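Local coordinates for phospholipase C-beta (PLC-beta) (Sepia officinalis, PDB 3QR0), which belongs to the phospholipase C-beta family and combines a PH domain, EF-hand-like modules, a calcium-binding TIM barrel and a C2 domain in one chain, at residues A[331-336]-A[627-632]; A[586-589]-A[595-598]; A[606-611]-A[718-723]. All blocks are in the same frame, centred on the assembly; numbering follows the deposited sequence.

Interaction 1 (A[331-336]-A[627-632]); sequences AYYINS and EFMRKL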
# COMPACT_ATOMS: atom_id res chain seq x y z
N ALA A 331 13.93 -10.52 -12.74
CA ALA A 331 14.06 -11.02 -11.38
C ALA A 331 13.09 -10.42 -10.36
O ALA A 331 13.12 -10.80 -9.19
CB ALA A 331 15.51 -10.83 -10.90
N TYR A 332 12.23 -9.50 -10.78
CA TYR A 332 11.41 -8.74 -9.85
C TYR A 332 9.92 -8.90 -10.09
O TYR A 332 9.48 -9.10 -11.22
CB TYR A 332 11.76 -7.25 -9.95
CG TYR A 332 13.19 -6.98 -9.63
CD1 TYR A 332 13.58 -6.63 -8.34
CD2 TYR A 332 14.17 -7.09 -10.60
CE1 TYR A 332 14.92 -6.40 -8.03
CE2 TYR A 332 15.51 -6.86 -10.31
CZ TYR A 332 15.88 -6.52 -9.02
OH TYR A 332 17.20 -6.30 -8.75
N TYR A 333 9.15 -8.80 -9.02
CA TYR A 333 7.72 -8.56 -9.13
C TYR A 333 7.58 -7.04 -9.23
O TYR A 333 8.16 -6.31 -8.43
CB TYR A 333 6.97 -9.08 -7.92
CG TYR A 333 7.05 -10.58 -7.72
CD1 TYR A 333 6.72 -11.45 -8.76
CD2 TYR A 333 7.44 -11.12 -6.50
CE1 TYR A 333 6.78 -12.83 -8.58
CE2 TYR A 333 7.50 -12.49 -6.31
CZ TYR A 333 7.17 -13.35 -7.35
OH TYR A 333 7.24 -14.71 -7.16
N ILE A 334 6.83 -6.58 -10.22
CA ILE A 334 6.72 -5.16 -10.55
C ILE A 334 5.24 -4.74 -10.47
O ILE A 334 4.39 -5.31 -11.16
CB ILE A 334 7.28 -4.87 -11.96
CG1 ILE A 334 8.72 -5.40 -12.09
CG2 ILE A 334 7.24 -3.37 -12.27
CD1 ILE A 334 9.35 -5.17 -13.46
N ASN A 335 4.95 -3.76 -9.62
CA ASN A 335 3.59 -3.32 -9.35
C ASN A 335 2.93 -2.78 -10.62
O ASN A 335 3.44 -1.84 -11.25
CB ASN A 335 3.64 -2.27 -8.23
CG ASN A 335 2.28 -1.92 -7.65
OD1 ASN A 335 1.25 -2.45 -8.06
ND2 ASN A 335 2.29 -1.00 -6.70
N SER A 336 1.80 -3.39 -11.01
CA SER A 336 1.21 -3.21 -12.34
C SER A 336 -0.30 -2.97 -12.37
O SER A 336 -1.07 -3.65 -11.68
CB SER A 336 1.52 -4.43 -13.21
OG SER A 336 2.92 -4.61 -13.35
N GLU A 627 15.11 -16.24 -4.13
CA GLU A 627 16.29 -16.77 -4.80
C GLU A 627 16.01 -18.06 -5.57
O GLU A 627 16.47 -18.21 -6.71
CB GLU A 627 17.43 -17.01 -3.80
CG GLU A 627 18.79 -17.23 -4.45
CD GLU A 627 19.91 -17.39 -3.44
OE1 GLU A 627 19.73 -18.13 -2.45
OE2 GLU A 627 20.98 -16.78 -3.64
N PHE A 628 15.24 -18.96 -4.98
CA PHE A 628 14.96 -20.24 -5.63
C PHE A 628 14.23 -20.05 -6.97
O PHE A 628 14.37 -20.88 -7.86
CB PHE A 628 14.20 -21.20 -4.71
CG PHE A 628 12.72 -20.96 -4.65
CD1 PHE A 628 11.85 -21.71 -5.43
CD2 PHE A 628 12.19 -20.00 -3.81
CE1 PHE A 628 10.47 -21.50 -5.38
CE2 PHE A 628 10.82 -19.77 -3.75
CZ PHE A 628 9.96 -20.52 -4.54
N MET A 629 13.47 -18.96 -7.10
CA MET A 629 12.76 -18.62 -8.34
C MET A 629 13.66 -18.00 -9.40
O MET A 629 13.25 -17.86 -10.55
CB MET A 629 11.63 -17.61 -8.06
CG MET A 629 10.59 -18.06 -7.06
SD MET A 629 9.38 -19.19 -7.77
CE MET A 629 8.45 -18.06 -8.81
N ARG A 630 14.86 -17.59 -9.00
CA ARG A 630 15.83 -16.98 -9.91
C ARG A 630 16.96 -17.94 -10.30
O ARG A 630 17.74 -17.65 -11.20
CB ARG A 630 16.43 -15.73 -9.27
CG ARG A 630 15.40 -14.64 -9.00
CD ARG A 630 16.03 -13.37 -8.45
NE ARG A 630 16.06 -13.34 -6.99
CZ ARG A 630 17.15 -13.43 -6.23
NH1 ARG A 630 18.36 -13.56 -6.76
NH2 ARG A 630 17.03 -13.37 -4.91
N LYS A 631 17.06 -19.08 -9.62
CA LYS A 631 18.12 -20.05 -9.90
C LYS A 631 17.82 -20.79 -11.20
O LYS A 631 16.83 -21.51 -11.30
CB LYS A 631 18.29 -21.04 -8.74
CG LYS A 631 19.07 -20.46 -7.58
CD LYS A 631 19.55 -21.52 -6.60
CE LYS A 631 20.52 -20.93 -5.58
NZ LYS A 631 20.80 -21.85 -4.45
N LEU A 632 18.70 -20.62 -12.18
CA LEU A 632 18.50 -21.16 -13.52
C LEU A 632 18.50 -22.69 -13.58
O LEU A 632 17.84 -23.29 -14.42
CB LEU A 632 19.56 -20.62 -14.49
CG LEU A 632 19.52 -19.11 -14.75
CD1 LEU A 632 20.66 -18.70 -15.65
CD2 LEU A 632 18.19 -18.69 -15.35

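Interaction 2 (A[586-589]-A[595-598]); sequences QIYW and LVAL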
# COMPACT_ATOMS: atom_id res chain seq x y z
N GLN A 586 -1.15 -13.53 -6.52
CA GLN A 586 -0.32 -14.68 -6.15
C GLN A 586 -0.41 -15.82 -7.18
O GLN A 586 0.58 -16.52 -7.40
CB GLN A 586 -0.69 -15.22 -4.76
CG GLN A 586 -0.02 -14.48 -3.59
CD GLN A 586 -0.69 -13.17 -3.22
OE1 GLN A 586 -1.72 -12.78 -3.78
NE2 GLN A 586 -0.09 -12.46 -2.25
N ILE A 587 -1.58 -16.01 -7.79
CA ILE A 587 -1.75 -17.07 -8.79
C ILE A 587 -0.61 -17.01 -9.82
O ILE A 587 -0.05 -18.04 -10.20
CB ILE A 587 -3.11 -16.96 -9.54
CG1 ILE A 587 -4.27 -17.27 -8.59
CG2 ILE A 587 -3.14 -17.94 -10.73
CD1 ILE A 587 -5.64 -16.88 -9.15
N TYR A 588 -0.28 -15.80 -10.26
CA TYR A 588 0.71 -15.60 -11.31
C TYR A 588 2.10 -15.29 -10.76
O TYR A 588 3.10 -15.68 -11.37
CB TYR A 588 0.20 -14.53 -12.29
CG TYR A 588 -1.14 -14.95 -12.85
CD1 TYR A 588 -1.22 -15.93 -13.83
CD2 TYR A 588 -2.33 -14.42 -12.35
CE1 TYR A 588 -2.44 -16.35 -14.33
CE2 TYR A 588 -3.56 -14.84 -12.84
CZ TYR A 588 -3.60 -15.81 -13.83
OH TYR A 588 -4.81 -16.24 -14.32
N TRP A 589 2.18 -14.61 -9.61
CA TRP A 589 3.47 -14.42 -8.94
C TRP A 589 4.11 -15.76 -8.57
O TRP A 589 5.35 -15.87 -8.52
CB TRP A 589 3.34 -13.57 -7.67
CG TRP A 589 3.04 -12.14 -7.91
CD1 TRP A 589 3.37 -11.39 -9.00
CD2 TRP A 589 2.37 -11.26 -7.00
NE1 TRP A 589 2.93 -10.09 -8.84
CE2 TRP A 589 2.31 -9.99 -7.62
CE3 TRP A 589 1.81 -11.42 -5.73
CZ2 TRP A 589 1.72 -8.89 -7.01
CZ3 TRP A 589 1.22 -10.33 -5.13
CH2 TRP A 589 1.18 -9.08 -5.76
N LEU A 595 4.74 -8.76 -14.25
CA LEU A 595 3.80 -7.66 -14.47
C LEU A 595 2.37 -8.19 -14.36
O LEU A 595 1.69 -8.39 -15.36
CB LEU A 595 4.05 -7.00 -15.83
CG LEU A 595 5.42 -6.35 -16.05
CD1 LEU A 595 5.62 -5.97 -17.52
CD2 LEU A 595 5.59 -5.14 -15.16
N VAL A 596 1.92 -8.41 -13.12
CA VAL A 596 0.61 -8.97 -12.87
C VAL A 596 -0.40 -7.82 -12.70
O VAL A 596 -0.61 -7.32 -11.59
CB VAL A 596 0.66 -9.91 -11.65
CG1 VAL A 596 -0.69 -10.55 -11.40
CG2 VAL A 596 1.71 -10.98 -11.88
N ALA A 597 -1.00 -7.42 -13.81
CA ALA A 597 -1.81 -6.20 -13.89
C ALA A 597 -3.19 -6.32 -13.23
O ALA A 597 -3.94 -7.27 -13.47
CB ALA A 597 -1.97 -5.76 -15.34
N LEU A 598 -3.52 -5.33 -12.41
CA LEU A 598 -4.77 -5.32 -11.67
C LEU A 598 -5.54 -4.04 -11.94
O LEU A 598 -4.97 -3.01 -12.28
CB LEU A 598 -4.49 -5.46 -10.17
CG LEU A 598 -3.70 -6.70 -9.77
CD1 LEU A 598 -3.21 -6.59 -8.33
CD2 LEU A 598 -4.55 -7.95 -9.96
O HOH W 1 3.00 -7.70 -10.47

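Interaction 3 (A[606-611]-A[718-723]); sequences AMCVNL and VVRIIV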
# COMPACT_ATOMS: atom_id res chain seq x y z
N ALA A 606 -7.81 -8.73 -4.11
CA ALA A 606 -6.61 -8.65 -4.95
C ALA A 606 -5.87 -7.31 -4.81
O ALA A 606 -4.65 -7.30 -4.64
CB ALA A 606 -6.98 -8.88 -6.40
N MET A 607 -6.60 -6.20 -4.86
CA MET A 607 -5.98 -4.88 -4.72
C MET A 607 -5.50 -4.61 -3.29
O MET A 607 -4.43 -4.03 -3.10
CB MET A 607 -6.93 -3.76 -5.18
CG MET A 607 -6.82 -3.43 -6.67
SD MET A 607 -5.13 -3.16 -7.25
CE MET A 607 -4.65 -1.72 -6.30
N CYS A 608 -6.28 -5.03 -2.30
CA CYS A 608 -5.87 -4.94 -0.90
C CYS A 608 -4.52 -5.63 -0.66
O CYS A 608 -3.65 -5.06 -0.00
CB CYS A 608 -6.94 -5.55 0.01
SG CYS A 608 -8.47 -4.60 0.06
N VAL A 609 -4.35 -6.83 -1.21
CA VAL A 609 -3.11 -7.59 -1.08
C VAL A 609 -1.96 -6.94 -1.86
O VAL A 609 -0.84 -6.83 -1.36
CB VAL A 609 -3.29 -9.05 -1.55
CG1 VAL A 609 -1.97 -9.78 -1.61
CG2 VAL A 609 -4.26 -9.79 -0.62
N ASN A 610 -2.26 -6.50 -3.08
CA ASN A 610 -1.26 -5.87 -3.93
C ASN A 610 -0.64 -4.64 -3.27
O ASN A 610 0.58 -4.53 -3.19
CB ASN A 610 -1.89 -5.48 -5.27
CG ASN A 610 -0.86 -5.00 -6.27
OD1 ASN A 610 -0.07 -5.78 -6.80
ND2 ASN A 610 -0.87 -3.70 -6.55
N LEU A 611 -1.48 -3.74 -2.79
CA LEU A 611 -1.00 -2.52 -2.15
C LEU A 611 -0.26 -2.84 -0.85
O LEU A 611 0.75 -2.20 -0.53
CB LEU A 611 -2.14 -1.54 -1.90
CG LEU A 611 -2.81 -1.05 -3.19
CD1 LEU A 611 -4.02 -0.18 -2.85
CD2 LEU A 611 -1.83 -0.29 -4.05
N VAL A 718 1.66 -14.47 2.14
CA VAL A 718 1.33 -13.44 3.11
C VAL A 718 0.21 -13.93 4.00
O VAL A 718 -0.63 -14.73 3.58
CB VAL A 718 0.91 -12.13 2.42
CG1 VAL A 718 2.00 -11.67 1.47
CG2 VAL A 718 -0.43 -12.30 1.67
N VAL A 719 0.21 -13.47 5.25
CA VAL A 719 -0.91 -13.67 6.15
C VAL A 719 -1.63 -12.33 6.26
O VAL A 719 -1.00 -11.26 6.20
CB VAL A 719 -0.45 -14.21 7.54
CG1 VAL A 719 0.44 -13.21 8.27
CG2 VAL A 719 -1.66 -14.59 8.38
N ARG A 720 -2.95 -12.40 6.38
CA ARG A 720 -3.77 -11.20 6.35
C ARG A 720 -4.83 -11.24 7.44
O ARG A 720 -5.57 -12.22 7.55
CB ARG A 720 -4.46 -11.07 4.99
CG ARG A 720 -5.23 -9.79 4.83
CD ARG A 720 -5.73 -9.63 3.42
NE ARG A 720 -6.63 -8.49 3.31
CZ ARG A 720 -7.84 -8.50 2.74
NH1 ARG A 720 -8.35 -9.61 2.21
NH2 ARG A 720 -8.55 -7.39 2.71
N ILE A 721 -4.90 -10.16 8.21
CA ILE A 721 -5.95 -9.96 9.21
C ILE A 721 -7.01 -9.02 8.64
O ILE A 721 -6.67 -7.94 8.16
CB ILE A 721 -5.38 -9.36 10.52
CG1 ILE A 721 -4.49 -10.39 11.23
CG2 ILE A 721 -6.50 -8.91 11.46
CD1 ILE A 721 -3.80 -9.84 12.50
N ILE A 722 -8.28 -9.43 8.67
CA ILE A 722 -9.39 -8.60 8.19
C ILE A 722 -10.41 -8.43 9.31
O ILE A 722 -10.86 -9.40 9.90
CB ILE A 722 -10.10 -9.22 6.96
CG1 ILE A 722 -9.09 -9.62 5.87
CG2 ILE A 722 -11.10 -8.22 6.39
CD1 ILE A 722 -8.59 -11.05 5.96
N VAL A 723 -10.76 -7.18 9.61
CA VAL A 723 -11.77 -6.90 10.62
C VAL A 723 -13.02 -6.37 9.93
O VAL A 723 -12.95 -5.48 9.09
CB VAL A 723 -11.28 -5.88 11.66
CG1 VAL A 723 -12.32 -5.71 12.75
CG2 VAL A 723 -9.92 -6.30 12.25

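Interaction 1 (A[331-336]-A[627-632])
R630 reaches across to A331, and the arginine is best followed outward from its backbone. R630 CB points toward 331-336 but, at 5.2 Å from A331 CB, does not yet touch it. CG lies beside the backbone N (chi1 -62°), and this turns the chain to A331. CD makes the close approach, 3.6 Å from A331 CB. The same CD lies 4.0 Å from A331 O. The side chain also touches L624. At chi3 (-92°) the chain bends, and the guanidinium folds back over its own helical turn. NE is bonded to the carbonyl of K625. One face of the guanidinium rests on E627 CA, which lies 3.5 Å above the plane and toward the rim. A331 O sits oblique to the group. The charged end is therefore held by its own side of the contact, and A331 meets the aliphatic part of the chain.

Strand 332-334 pairs antiparallel with strand 622-624, and a weakly bonded helical turn, about 627-630, follows soon after that partner. Backbone bonds link A331 to K625 and Y333 to L623. The pairing brings a segment from the X-domain region of the TIM barrel next to one at about the end of the Y-domain region.

The second contact is made by the preceding residue, M629. M629 and Y333 cross at about a right angle. The methionine chain bends at both chi2 and chi3, and its terminal CE comes 3.9 Å from Y333 OH. M629 CG packs on one face of the F628 ring, 3.6 Å above the plane near the rim. CE only packs against the phenol oxygen of Y333, whose hydrogen bond goes to W589 O. The ring of Y333 meets that of W589 with the planes at about 45°.

Interaction 2 (A[586-589]-A[595-598])
One water molecule bridges W589 and V596 and accepts a hydrogen bond from each. The indole NE1 of W589 donates to it over 2.9 Å. The backbone N of V596 donates to it over 2.9 Å as well. The water lies at the edge of the indole, in the plane of the ring. The two donors are thus satisfied by one shared oxygen, which links the helix to the strand.

Beside this bridge the contact is apolar. V596 points toward the helix and puts both of its methyl groups into the contact. CG2 lies beside the backbone N of the valine and meets the five-membered ring of W589. It is 3.3 Å from W589 CD1, which is tight for carbon atoms. V596 CG2 is 3.4 Å from W589 NE1, and V596 CB is 3.6 Å from the same nitrogen. The methyl approaches the ring obliquely. V596 CG1 is anti to the backbone N (chi1 -178°) and turns to Y588, where it lies 4.2 Å from CB. V596 CG2 also touches this carbon, Y588 CB, at 3.9 Å. The valine therefore fits between two consecutive residues of the helix.

The ring of Y588 then leads away from the strand. I587 CG2 covers one of its faces, 3.7 Å above the centre. Q586 NE2 lies in the indole plane at the edge of the W589 ring.

Strand 569-572, helix 586-589 and strand 595-596 form a beta-alpha-beta unit of the TIM barrel, with the two strands parallel and adjacent. Y588 carries the packing outward to A549 and L550 of helix 546-555. W589 instead meets N610 of helix 605-613, and L598 packs on M607 and N610 of that helix.

Interaction 3 (A[606-611]-A[718-723])
Helix 606-611 lies across strand 718-723, with axes 10.8 Å apart at closest approach and 118° between their directions. V609 and R720 are the residues whose CA atoms come nearest. The two side chains of the strand that take part, V718 and R720, are two positions apart and both point toward the helix.

R720 carries most of the contact. It is extended from CG to NE, with CG anti to the backbone N (chi1 -175°), and this carries its guanidinium out to C608. C608 CB lies over one face of the group, 3.6 Å from R720 NH2. C608 SG also comes near, at 3.8 Å from R720 NH2. The opposite face is filled by I722 CG1, 3.5 Å above the centre of the plane. The flat cation is thus sandwiched between the helix and its own strand. Nearer the backbone of R720, V609 CG2 packs against R720 CD at 4.3 Å. V609 CG1 meets V718 CG2 at 4.4 Å; both valine contacts are loose.

The strand belongs to the C2 beta-sandwich and the helix to the TIM-barrel part, so this is an interdomain contact. V609 also touches Y676 of neighbouring strand 669-676.

R720 NE donates to H733 ND1, and NH1 to Y676 OH and to a bound glycerol, probably from the crystallisation liquor. The bond to H733 is consistent with an unprotonated ND1 there. The contact across the domains is largely apolar, while polar groups outside it satisfy NE and NH1. This would probably lower the cost of burying the charge.

In the fold
All three contacts are mainly buried, though R630 of interaction 1 is partly open to solvent. Interactions 1 and 2 belong to the TIM barrel: the first joins a strand to the helical turn after its partner, the second a helix to the following strand. Interaction 3 instead joins the barrel to the C2 domain. S336 O and L598 N connect interactions 1 and 2 by a probable hydrogen bond. N335 OD1 and N610 ND2 do the same for 1 and 3. Strand 595-596 and helix 605-613 are consecutive, so 2 leads into 3. Arginine stems serve both 1 and 3, but only in 3 is the guanidinium face used across the contact. Interaction 2 relies on valine packing and a water.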